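Fimbrin (Schizosaccharomyces pombe, PDB 1RT8) binds and cross-links actin filaments through tandem calponin-homology domains, serving actin structures that act in cell polarity, cytokinesis, mating and spore formation. Local coordinates at residues M343-A348 against D373-S378; P301-H304 against N309-D312; Y354-G359 against F364-I369; L317-K322 against W387-M392. All blocks are in the same frame, centred on the assembly; numbering follows the deposited sequence.

Contact 1 (M343-A348 against D373-S378)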
loop_
_atom_site.group_PDB
_atom_site.type_symbol
_atom_site.label_atom_id
_atom_site.label_comp_id
_atom_site.label_asym_id
_atom_site.label_seq_id
_atom_site.Cartn_x
_atom_site.Cartn_y
_atom_site.Cartn_z
ATOM N N MET A 343 -4.023 -10.417 25.291
ATOM C CA MET A 343 -3.899 -11.821 25.672
ATOM C C MET A 343 -3.071 -11.888 26.951
ATOM O O MET A 343 -2.189 -11.060 27.160
ATOM C CB MET A 343 -3.186 -12.594 24.555
ATOM C CG MET A 343 -3.023 -14.085 24.804
ATOM S SD MET A 343 -2.186 -14.883 23.420
ATOM C CE MET A 343 -3.370 -14.553 22.066
ATOM N N MET A 344 -3.359 -12.852 27.819
ATOM C CA MET A 344 -2.582 -12.993 29.040
ATOM C C MET A 344 -1.145 -13.270 28.621
ATOM O O MET A 344 -0.905 -13.972 27.638
ATOM C CB MET A 344 -3.105 -14.146 29.880
ATOM C CG MET A 344 -4.529 -13.950 30.351
ATOM S SD MET A 344 -5.017 -15.300 31.419
ATOM C CE MET A 344 -4.972 -14.472 33.015
ATOM N N ARG A 345 -0.187 -12.747 29.375
ATOM C CA ARG A 345 1.202 -12.938 29.003
ATOM C C ARG A 345 1.654 -14.372 28.801
ATOM O O ARG A 345 2.255 -14.675 27.768
ATOM C CB ARG A 345 2.142 -12.263 29.999
ATOM C CG ARG A 345 3.595 -12.352 29.554
ATOM C CD ARG A 345 4.408 -11.165 30.031
ATOM N NE ARG A 345 5.764 -11.196 29.489
ATOM C CZ ARG A 345 6.659 -12.132 29.779
ATOM N NH1 ARG A 345 6.342 -13.118 30.608
ATOM N NH2 ARG A 345 7.873 -12.073 29.245
ATOM N N PHE A 346 1.385 -15.253 29.762
ATOM C CA PHE A 346 1.827 -16.634 29.613
ATOM C C PHE A 346 1.241 -17.269 28.353
ATOM O O PHE A 346 1.864 -18.135 27.746
ATOM C CB PHE A 346 1.497 -17.462 30.870
ATOM C CG PHE A 346 0.059 -17.893 30.980
ATOM C CD1 PHE A 346 -0.332 -19.167 30.569
ATOM C CD2 PHE A 346 -0.895 -17.055 31.544
ATOM C CE1 PHE A 346 -1.654 -19.599 30.726
ATOM C CE2 PHE A 346 -2.220 -17.477 31.706
ATOM C CZ PHE A 346 -2.597 -18.754 31.295
ATOM N N LYS A 347 0.053 -16.827 27.948
ATOM C CA LYS A 347 -0.558 -17.362 26.737
ATOM C C LYS A 347 0.164 -16.848 25.480
ATOM O O LYS A 347 0.354 -17.596 24.524
ATOM C CB LYS A 347 -2.046 -17.006 26.672
ATOM C CG LYS A 347 -2.859 -17.671 27.754
ATOM C CD LYS A 347 -4.339 -17.701 27.432
ATOM C CE LYS A 347 -5.057 -18.607 28.424
ATOM N NZ LYS A 347 -6.476 -18.832 28.062
ATOM N N ALA A 348 0.572 -15.580 25.482
ATOM C CA ALA A 348 1.271 -15.032 24.327
ATOM C C ALA A 348 2.654 -15.678 24.217
ATOM O O ALA A 348 3.142 -15.933 23.116
ATOM C CB ALA A 348 1.398 -13.505 24.457
ATOM N N ASP A 373 10.984 -13.085 24.025
ATOM C CA ASP A 373 11.576 -11.915 23.374
ATOM C C ASP A 373 10.602 -11.288 22.384
ATOM O O ASP A 373 10.538 -10.067 22.240
ATOM C CB ASP A 373 12.855 -12.282 22.619
ATOM C CG ASP A 373 13.972 -12.689 23.541
ATOM O OD1 ASP A 373 14.298 -11.901 24.449
ATOM O OD2 ASP A 373 14.520 -13.795 23.356
ATOM N N ILE A 374 9.847 -12.130 21.696
ATOM C CA ILE A 374 8.891 -11.633 20.730
ATOM C C ILE A 374 7.716 -11.046 21.485
ATOM O O ILE A 374 7.202 -9.980 21.127
ATOM C CB ILE A 374 8.388 -12.754 19.798
ATOM C CG1 ILE A 374 9.576 -13.510 19.181
ATOM C CG2 ILE A 374 7.517 -12.151 18.705
ATOM C CD1 ILE A 374 10.597 -12.627 18.454
ATOM N N THR A 375 7.305 -11.728 22.550
ATOM C CA THR A 375 6.176 -11.267 23.352
ATOM C C THR A 375 6.476 -9.908 23.981
ATOM O O THR A 375 5.585 -9.078 24.128
ATOM C CB THR A 375 5.833 -12.236 24.522
ATOM O OG1 THR A 375 5.583 -13.561 24.022
ATOM C CG2 THR A 375 4.592 -11.731 25.262
ATOM N N ASP A 376 7.726 -9.693 24.366
ATOM C CA ASP A 376 8.084 -8.435 24.990
ATOM C C ASP A 376 8.424 -7.335 23.990
ATOM O O ASP A 376 8.810 -6.236 24.378
ATOM C CB ASP A 376 9.224 -8.662 25.981
ATOM C CG ASP A 376 8.806 -9.565 27.139
ATOM O OD1 ASP A 376 7.588 -9.667 27.420
ATOM O OD2 ASP A 376 9.685 -10.167 27.774
ATOM N N GLY A 377 8.262 -7.636 22.705
ATOM C CA GLY A 377 8.537 -6.656 21.665
ATOM C C GLY A 377 9.993 -6.327 21.354
ATOM O O GLY A 377 10.293 -5.202 20.942
ATOM N N SER A 378 10.900 -7.276 21.545
ATOM C CA SER A 378 12.305 -7.035 21.238
ATOM C C SER A 378 12.392 -6.555 19.799
ATOM O O SER A 378 11.943 -7.237 18.882
ATOM C CB SER A 378 13.130 -8.318 21.392
ATOM O OG SER A 378 14.449 -8.158 20.878
#
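Ala-348 and Thr-375 mark the closest backbone approach of two helix ends, their CA atoms 6.3 Å apart, where the first turn of helix 345-361 meets the last turn of helix 371-375. Met-344 is the N-cap residue of the first helix. Gly-377, with positive phi, closes the second in a Schellman motif, with Gly-377 N bonded to Ile-374 O and Ser-378 N to Asp-373 O. Around this approach the side chains form two layers. The outer one is a salt bridge. Arg-345 leaves its helix with CG trans to the backbone N (chi1 -175°) and runs extended as far as NE, which carries the guanidinium across to Asp-376. The grip is side-on: NE reaches OD1 of Asp-376 at 3.2 Å, while NH2 of Arg-345 lies 3.0 Å from both OD1 and OD2 of Asp-376. All three bonds use syn lone pairs, and the two flat groups are only 21° from coplanar, so a twist of either would spoil several bonds together. The inner layer is apolar, with the methyl CB of Ala-348 against CG2 of Thr-375 at 3.7 Å. The OG1 branch of Thr-375 instead makes a weak hydrogen bond to Gly-371 O, within its own helix. The pairing is thus an exposed salt bridge beside a buried methyl contact. Thr-375 also touches Val-349 and Cys-352, farther along helix 345-361, whereas Ile-374 packs on Leu-316 of helix 314-323 and on Thr-382 and Leu-385 of helix 379-397.

Contact 2 (P301-H304 against N309-D312)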
loop_
_atom_site.group_PDB
_atom_site.type_symbol
_atom_site.label_atom_id
_atom_site.label_comp_id
_atom_site.label_asym_id
_atom_site.label_seq_id
_atom_site.Cartn_x
_atom_site.Cartn_y
_atom_site.Cartn_z
ATOM N N PRO A 301 -5.692 -9.501 11.316
ATOM C CA PRO A 301 -5.637 -8.052 11.550
ATOM C C PRO A 301 -4.422 -7.546 10.828
ATOM O O PRO A 301 -3.309 -7.799 11.284
ATOM C CB PRO A 301 -5.454 -7.914 13.072
ATOM C CG PRO A 301 -5.626 -9.320 13.611
ATOM C CD PRO A 301 -5.212 -10.238 12.490
ATOM N N SER A 302 -4.616 -6.864 9.704
ATOM C CA SER A 302 -3.476 -6.335 8.963
ATOM C C SER A 302 -2.604 -5.632 9.977
ATOM O O SER A 302 -3.116 -5.075 10.947
ATOM C CB SER A 302 -3.924 -5.310 7.936
ATOM O OG SER A 302 -4.901 -5.881 7.083
ATOM N N ILE A 303 -1.300 -5.641 9.744
ATOM C CA ILE A 303 -0.360 -5.003 10.653
ATOM C C ILE A 303 -0.231 -3.497 10.429
ATOM O O ILE A 303 -0.122 -3.041 9.284
ATOM C CB ILE A 303 1.050 -5.619 10.494
ATOM C CG1 ILE A 303 1.010 -7.112 10.795
ATOM C CG2 ILE A 303 2.053 -4.876 11.375
ATOM C CD1 ILE A 303 2.185 -7.857 10.236
ATOM N N HIS A 304 -0.224 -2.729 11.514
ATOM C CA HIS A 304 -0.065 -1.274 11.414
ATOM C C HIS A 304 0.974 -0.791 12.414
ATOM O O HIS A 304 1.335 0.386 12.445
ATOM C CB HIS A 304 -1.416 -0.580 11.639
ATOM C CG HIS A 304 -2.401 -0.825 10.531
ATOM N ND1 HIS A 304 -2.287 -0.226 9.295
ATOM C CD2 HIS A 304 -3.464 -1.663 10.443
ATOM C CE1 HIS A 304 -3.229 -0.686 8.492
ATOM N NE2 HIS A 304 -3.957 -1.560 9.162
ATOM N N ASN A 309 2.219 -5.594 17.111
ATOM C CA ASN A 309 1.253 -6.527 16.537
ATOM C C ASN A 309 1.667 -8.004 16.461
ATOM O O ASN A 309 0.831 -8.852 16.145
ATOM C CB ASN A 309 0.841 -6.066 15.132
ATOM C CG ASN A 309 0.220 -4.673 15.118
ATOM O OD1 ASN A 309 -0.191 -4.136 16.155
ATOM N ND2 ASN A 309 0.132 -4.088 13.930
ATOM N N LEU A 310 2.931 -8.324 16.735
ATOM C CA LEU A 310 3.386 -9.719 16.673
ATOM C C LEU A 310 3.610 -10.314 18.059
ATOM O O LEU A 310 4.011 -11.480 18.182
ATOM C CB LEU A 310 4.709 -9.834 15.902
ATOM C CG LEU A 310 4.800 -9.169 14.526
ATOM C CD1 LEU A 310 6.088 -9.587 13.822
ATOM C CD2 LEU A 310 3.616 -9.577 13.710
ATOM N N ARG A 311 3.365 -9.516 19.096
ATOM C CA ARG A 311 3.587 -9.973 20.463
ATOM C C ARG A 311 2.775 -11.172 20.960
ATOM O O ARG A 311 3.265 -11.933 21.784
ATOM C CB ARG A 311 3.419 -8.806 21.434
ATOM C CG ARG A 311 4.442 -7.692 21.240
ATOM C CD ARG A 311 4.353 -6.700 22.388
ATOM N NE ARG A 311 5.221 -5.544 22.192
ATOM C CZ ARG A 311 5.474 -4.638 23.134
ATOM N NH1 ARG A 311 4.918 -4.764 24.332
ATOM N NH2 ARG A 311 6.288 -3.616 22.882
ATOM N N ASP A 312 1.544 -11.354 20.491
ATOM C CA ASP A 312 0.781 -12.503 20.957
ATOM C C ASP A 312 0.990 -13.729 20.067
ATOM O O ASP A 312 0.312 -14.739 20.228
ATOM C CB ASP A 312 -0.716 -12.173 21.076
ATOM C CG ASP A 312 -1.378 -11.950 19.731
ATOM O OD1 ASP A 312 -0.875 -12.465 18.709
ATOM O OD2 ASP A 312 -2.414 -11.268 19.699
#
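Ile-303 and Asn-309 face each other across a tight bend in the third calponin-homology domain, where the loop after helix 282-296 turns through the short helix 306-309 towards helix 314-323. Their CA atoms, 6.3 Å apart, are the nearest pair between the two segments, and together the segments bury 149 Å² of surface.

On the polar side, the side-chain amide of Asn-309 lies beside His-304 N, with its orientation undecided. The CB of His-304 points away from residues 309-312, and its ND1 bonds to Arg-159 O, far back in the chain, which ties this loop to another part of the molecule. A sulfate, probably from the crystallisation liquor, lies near the same histidine.

The apolar part of the contact rests on the two branches of Ile-303. Ile-315 of helix 314-323 touches both Ile-303 and Leu-310, and Thr-291 and Leu-294 of helix 282-296 cover Ile-303 further, so the loop packs on helices 282-296 and 314-323. One branch, CG2 of Ile-303, sits 4.1 Å from CB of Asn-309, so this methyl leans on the aliphatic root of the asparagine. In the other, CG1 lies beside the backbone N (chi1 -60°) and chi2 is extended, which sends CD1 of Ile-303 towards Leu-310, whose CD2 it meets at 4.1 Å with the two side chains crossing at about a right angle.

Contact 3 (Y354-G359 against F364-I369)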
loop_
_atom_site.group_PDB
_atom_site.type_symbol
_atom_site.label_atom_id
_atom_site.label_comp_id
_atom_site.label_asym_id
_atom_site.label_seq_id
_atom_site.Cartn_x
_atom_site.Cartn_y
_atom_site.Cartn_z
ATOM N N TYR A 354 6.008 -21.414 20.468
ATOM C CA TYR A 354 5.606 -22.332 19.410
ATOM C C TYR A 354 6.068 -21.783 18.055
ATOM O O TYR A 354 6.610 -22.515 17.229
ATOM C CB TYR A 354 4.081 -22.504 19.456
ATOM C CG TYR A 354 3.498 -23.523 18.496
ATOM C CD1 TYR A 354 4.222 -24.652 18.101
ATOM C CD2 TYR A 354 2.205 -23.372 18.005
ATOM C CE1 TYR A 354 3.663 -25.606 17.228
ATOM C CE2 TYR A 354 1.642 -24.309 17.144
ATOM C CZ TYR A 354 2.375 -25.422 16.757
ATOM O OH TYR A 354 1.813 -26.332 15.881
ATOM N N ALA A 355 5.872 -20.486 17.842
ATOM C CA ALA A 355 6.280 -19.858 16.596
ATOM C C ALA A 355 7.785 -20.012 16.374
ATOM O O ALA A 355 8.231 -20.284 15.261
ATOM C CB ALA A 355 5.900 -18.383 16.608
ATOM N N VAL A 356 8.567 -19.829 17.435
ATOM C CA VAL A 356 10.020 -19.951 17.343
ATOM C C VAL A 356 10.450 -21.380 17.013
ATOM O O VAL A 356 11.338 -21.587 16.183
ATOM C CB VAL A 356 10.688 -19.472 18.654
ATOM C CG1 VAL A 356 12.158 -19.873 18.696
ATOM C CG2 VAL A 356 10.575 -17.944 18.737
ATOM N N ASP A 357 9.808 -22.364 17.641
ATOM C CA ASP A 357 10.133 -23.763 17.382
ATOM C C ASP A 357 9.789 -24.172 15.946
ATOM O O ASP A 357 10.531 -24.926 15.314
ATOM C CB ASP A 357 9.409 -24.676 18.370
ATOM C CG ASP A 357 10.094 -24.731 19.722
ATOM O OD1 ASP A 357 11.258 -24.299 19.825
ATOM O OD2 ASP A 357 9.473 -25.221 20.685
ATOM N N LEU A 358 8.664 -23.691 15.431
ATOM C CA LEU A 358 8.286 -24.009 14.055
ATOM C C LEU A 358 9.338 -23.453 13.111
ATOM O O LEU A 358 9.544 -23.975 12.016
ATOM C CB LEU A 358 6.925 -23.413 13.714
ATOM C CG LEU A 358 5.728 -24.153 14.302
ATOM C CD1 LEU A 358 4.470 -23.346 14.066
ATOM C CD2 LEU A 358 5.621 -25.546 13.664
ATOM N N GLY A 359 9.999 -22.382 13.546
ATOM C CA GLY A 359 11.045 -21.770 12.752
ATOM C C GLY A 359 12.292 -22.627 12.820
ATOM O O GLY A 359 12.962 -22.857 11.813
ATOM N N PHE A 364 15.377 -22.372 10.297
ATOM C CA PHE A 364 15.720 -20.986 10.615
ATOM C C PHE A 364 16.899 -20.961 11.585
ATOM O O PHE A 364 17.151 -21.925 12.316
ATOM C CB PHE A 364 14.550 -20.265 11.309
ATOM C CG PHE A 364 13.329 -20.052 10.446
ATOM C CD1 PHE A 364 13.226 -20.611 9.175
ATOM C CD2 PHE A 364 12.257 -19.296 10.937
ATOM C CE1 PHE A 364 12.069 -20.429 8.406
ATOM C CE2 PHE A 364 11.100 -19.105 10.182
ATOM C CZ PHE A 364 11.003 -19.673 8.910
ATOM N N SER A 365 17.627 -19.854 11.592
ATOM C CA SER A 365 18.725 -19.695 12.527
ATOM C C SER A 365 18.148 -18.772 13.607
ATOM O O SER A 365 18.058 -17.560 13.411
ATOM C CB SER A 365 19.924 -19.044 11.837
ATOM O OG SER A 365 20.970 -18.813 12.758
ATOM N N LEU A 366 17.741 -19.355 14.732
ATOM C CA LEU A 366 17.135 -18.597 15.828
ATOM C C LEU A 366 17.753 -18.906 17.196
ATOM O O LEU A 366 17.163 -18.608 18.229
ATOM C CB LEU A 366 15.632 -18.908 15.875
ATOM C CG LEU A 366 14.844 -18.707 14.569
ATOM C CD1 LEU A 366 13.472 -19.336 14.705
ATOM C CD2 LEU A 366 14.714 -17.206 14.251
ATOM N N VAL A 367 18.947 -19.484 17.197
ATOM C CA VAL A 367 19.622 -19.872 18.435
ATOM C C VAL A 367 19.550 -18.897 19.619
ATOM O O VAL A 367 19.375 -19.327 20.762
ATOM C CB VAL A 367 21.103 -20.205 18.168
ATOM C CG1 VAL A 367 21.667 -21.012 19.334
ATOM C CG2 VAL A 367 21.234 -20.979 16.858
ATOM N N GLY A 368 19.677 -17.598 19.369
ATOM C CA GLY A 368 19.621 -16.650 20.476
ATOM C C GLY A 368 18.272 -15.990 20.726
ATOM O O GLY A 368 18.167 -15.032 21.497
ATOM N N ILE A 369 17.227 -16.503 20.088
ATOM C CA ILE A 369 15.904 -15.916 20.236
ATOM C C ILE A 369 14.953 -16.805 21.016
ATOM O O ILE A 369 14.991 -18.023 20.894
ATOM C CB ILE A 369 15.289 -15.638 18.857
ATOM C CG1 ILE A 369 16.175 -14.649 18.104
ATOM C CG2 ILE A 369 13.865 -15.127 19.006
ATOM C CD1 ILE A 369 15.738 -14.383 16.697
#
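Phe-364 folds back over Gly-359, the two CA atoms 5.2 Å apart, as the chain reverses after helix 345-361. The side chain can be followed outward. Its CB lies 3.1 Å from Gly-359 O, and CG is equally near that oxygen. With CG beside the backbone N (chi1 -67°), the ring then swings over the glycine: CD2 comes within 3.3 Å of Gly-359 CA, CE2 stays close to the same carbon, and one ring face is covered by it. On the other edge CD1 is 3.5 Å from Gly-359 O, and CE1 meets Met-392 of helix 379-397. CZ, at the tip, lies near CE2 of Tyr-320.

The same carbonyl also receives the backbone of the aromatic residue, Phe-364 N donating to Gly-359 O at 2.9 Å, with the donor tilted 30° from the carbonyl plane. Two more residues close the reversal. Leu-366 sends CD1 to within 3.4 Å of Val-356 O, and this methyl touches Gly-359 CA as well. Ile-369, ending a type I turn begun by Leu-366, brings its CG2 to 4.3 Å from CG2 of Val-356. Leu-366 is backed by Leu-385 and Gln-388 of helix 379-397, so the loop is lodged between two helices.

Absence of a side chain at Gly-359 lets ring and leucine methyl converge there. The chemistry is that of an apolar cover around a single backbone bond, which shields the Gly-359 carbonyl while giving it a donor.

Contact 4 (L317-K322 against W387-M392)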
loop_
_atom_site.group_PDB
_atom_site.type_symbol
_atom_site.label_atom_id
_atom_site.label_comp_id
_atom_site.label_asym_id
_atom_site.label_seq_id
_atom_site.Cartn_x
_atom_site.Cartn_y
_atom_site.Cartn_z
ATOM N N LEU A 317 2.189 -17.076 13.536
ATOM C CA LEU A 317 1.661 -18.410 13.324
ATOM C C LEU A 317 0.857 -18.477 12.028
ATOM O O LEU A 317 0.935 -19.463 11.299
ATOM C CB LEU A 317 0.824 -18.842 14.529
ATOM C CG LEU A 317 1.685 -19.076 15.780
ATOM C CD1 LEU A 317 0.813 -19.369 16.991
ATOM C CD2 LEU A 317 2.651 -20.221 15.526
ATOM N N GLN A 318 0.099 -17.430 11.729
ATOM C CA GLN A 318 -0.673 -17.410 10.489
ATOM C C GLN A 318 0.269 -17.430 9.290
ATOM O O GLN A 318 0.027 -18.145 8.321
ATOM C CB GLN A 318 -1.552 -16.170 10.408
ATOM C CG GLN A 318 -2.748 -16.186 11.340
ATOM C CD GLN A 318 -3.494 -14.869 11.306
ATOM O OE1 GLN A 318 -3.966 -14.433 10.255
ATOM N NE2 GLN A 318 -3.597 -14.222 12.458
ATOM N N ALA A 319 1.343 -16.644 9.370
ATOM C CA ALA A 319 2.331 -16.561 8.301
ATOM C C ALA A 319 2.887 -17.944 7.982
ATOM O O ALA A 319 2.951 -18.329 6.809
ATOM C CB ALA A 319 3.472 -15.610 8.699
ATOM N N TYR A 320 3.282 -18.688 9.020
ATOM C CA TYR A 320 3.816 -20.039 8.827
ATOM C C TYR A 320 2.858 -20.894 8.015
ATOM O O TYR A 320 3.281 -21.624 7.132
ATOM C CB TYR A 320 4.058 -20.759 10.159
ATOM C CG TYR A 320 5.361 -20.425 10.848
ATOM C CD1 TYR A 320 5.371 -19.674 12.028
ATOM C CD2 TYR A 320 6.591 -20.840 10.316
ATOM C CE1 TYR A 320 6.566 -19.341 12.660
ATOM C CE2 TYR A 320 7.801 -20.504 10.951
ATOM C CZ TYR A 320 7.770 -19.753 12.122
ATOM O OH TYR A 320 8.926 -19.401 12.762
ATOM N N ASP A 321 1.570 -20.807 8.340
ATOM C CA ASP A 321 0.534 -21.584 7.661
ATOM C C ASP A 321 0.286 -21.116 6.233
ATOM O O ASP A 321 -0.012 -21.931 5.354
ATOM C CB ASP A 321 -0.768 -21.520 8.456
ATOM C CG ASP A 321 -1.194 -22.873 8.988
ATOM O OD1 ASP A 321 -0.325 -23.751 9.165
ATOM O OD2 ASP A 321 -2.400 -23.055 9.247
ATOM N N LYS A 322 0.409 -19.809 6.003
ATOM C CA LYS A 322 0.205 -19.243 4.669
ATOM C C LYS A 322 1.332 -19.677 3.747
ATOM O O LYS A 322 1.126 -19.886 2.554
ATOM C CB LYS A 322 0.175 -17.716 4.730
ATOM C CG LYS A 322 -0.967 -17.138 5.549
ATOM C CD LYS A 322 -2.299 -17.261 4.831
ATOM C CE LYS A 322 -3.384 -16.518 5.598
ATOM N NZ LYS A 322 -4.705 -16.578 4.911
ATOM N N TRP A 387 12.863 -11.836 9.585
ATOM C CA TRP A 387 13.850 -11.913 8.513
ATOM C C TRP A 387 14.147 -13.365 8.160
ATOM O O TRP A 387 14.185 -13.724 6.986
ATOM C CB TRP A 387 15.154 -11.214 8.899
ATOM C CG TRP A 387 16.267 -11.500 7.935
ATOM C CD1 TRP A 387 17.462 -12.097 8.217
ATOM C CD2 TRP A 387 16.276 -11.233 6.523
ATOM N NE1 TRP A 387 18.217 -12.220 7.068
ATOM C CE2 TRP A 387 17.510 -11.697 6.015
ATOM C CE3 TRP A 387 15.360 -10.645 5.640
ATOM C CZ2 TRP A 387 17.854 -11.594 4.660
ATOM C CZ3 TRP A 387 15.705 -10.539 4.285
ATOM C CH2 TRP A 387 16.938 -11.010 3.814
ATOM N N GLN A 388 14.364 -14.204 9.169
ATOM C CA GLN A 388 14.643 -15.612 8.901
ATOM C C GLN A 388 13.497 -16.233 8.112
ATOM O O GLN A 388 13.722 -17.065 7.232
ATOM C CB GLN A 388 14.843 -16.382 10.204
ATOM C CG GLN A 388 16.147 -16.069 10.874
ATOM C CD GLN A 388 17.333 -16.539 10.067
ATOM O OE1 GLN A 388 18.332 -15.827 9.950
ATOM N NE2 GLN A 388 17.239 -17.746 9.506
ATOM N N MET A 389 12.270 -15.837 8.436
ATOM C CA MET A 389 11.104 -16.353 7.727
ATOM C C MET A 389 11.144 -15.890 6.269
ATOM O O MET A 389 10.935 -16.683 5.347
ATOM C CB MET A 389 9.809 -15.870 8.391
ATOM C CG MET A 389 8.563 -16.567 7.879
ATOM S SD MET A 389 7.026 -15.876 8.538
ATOM C CE MET A 389 6.707 -16.962 9.922
ATOM N N MET A 390 11.411 -14.605 6.056
ATOM C CA MET A 390 11.487 -14.078 4.698
ATOM C C MET A 390 12.649 -14.720 3.945
ATOM O O MET A 390 12.508 -15.108 2.790
ATOM C CB MET A 390 11.687 -12.556 4.709
ATOM C CG MET A 390 12.055 -11.970 3.341
ATOM S SD MET A 390 12.157 -10.144 3.302
ATOM C CE MET A 390 10.442 -9.708 3.222
ATOM N N ARG A 391 13.795 -14.828 4.606
ATOM C CA ARG A 391 14.981 -15.397 3.981
ATOM C C ARG A 391 14.817 -16.856 3.559
ATOM O O ARG A 391 15.234 -17.242 2.458
ATOM C CB ARG A 391 16.183 -15.273 4.918
ATOM C CG ARG A 391 17.480 -15.792 4.325
ATOM C CD ARG A 391 17.884 -14.982 3.093
ATOM N NE ARG A 391 19.112 -15.490 2.483
ATOM C CZ ARG A 391 19.186 -16.563 1.694
ATOM N NH1 ARG A 391 18.099 -17.262 1.406
ATOM N NH2 ARG A 391 20.357 -16.928 1.180
ATOM N N MET A 392 14.228 -17.670 4.432
ATOM C CA MET A 392 14.030 -19.078 4.112
ATOM C C MET A 392 13.054 -19.210 2.957
ATOM O O MET A 392 13.217 -20.077 2.101
ATOM C CB MET A 392 13.497 -19.847 5.317
ATOM C CG MET A 392 13.408 -21.348 5.079
ATOM S SD MET A 392 15.003 -22.034 4.573
ATOM C CE MET A 392 15.881 -22.081 6.134
#
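Met-389 projects CG trans to its backbone N (chi1 -169°), continues extended through chi2 and bends only at chi3 (-95°), where the terminal methyl turns onto the ring of Tyr-320. The tyrosine in turn has CG beside its own backbone N, which leans the ring towards the partner helix. The result is a methyl set squarely on an aromatic face. CE of Met-389 stands 3.5 Å from the centroid of the Tyr-320 ring and 6° off its normal, a CH-pi contact; every ring carbon is at a similar distance from it, the nearest being CE1 of Tyr-320 at 3.6 Å. The sulfur sits behind the methyl, with SD of Met-389 5.2 Å from the ring centroid of Tyr-320, nearly along the same normal, so the Met-aromatic contact is made at a distance.

Ala-319, one residue earlier on helix 314-323, brings its CB to 3.6 Å from SD of Met-389. It touches the sulfur from the flank, while the methyl CE covers the ring. Between residues 317-322 and 387-392 the nearest CA atoms, of Tyr-320 and Met-389, are 8.2 Å apart. Trp-293 touches Met-389 and Leu-294 touches Ala-319, which brings helix 282-296 to the same place. The one polar group of the ring, OH of Tyr-320, makes a weak hydrogen bond with Ala-355 O of helix 345-361.

All three contact residues are buried, and the join is held by dispersion and by the CH-pi methyl, the sulfur being too far from the ring to do the touching.

In the fold
All four contacts belong to the third calponin-homology domain, within the second actin-binding region, where helices 314-323, 345-361, 371-375 and 379-397 and the loop at 301-312 pack on one another. Contact 2 closes first along the chain; contact 4 then spans the longest interval, from helix 314-323 to helix 379-397, and encloses contact 1, which in turn encloses contact 3. Contacts 1 and 3 share helix 345-361, with centres 15 Å apart. Contacts 3 and 4, at 11 Å, meet through Tyr-320 and Ala-355, while Arg-311 and Leu-310 join contact 2 to contact 1, 12 Å away. Neighbouring contacts thus form one continuous packed unit.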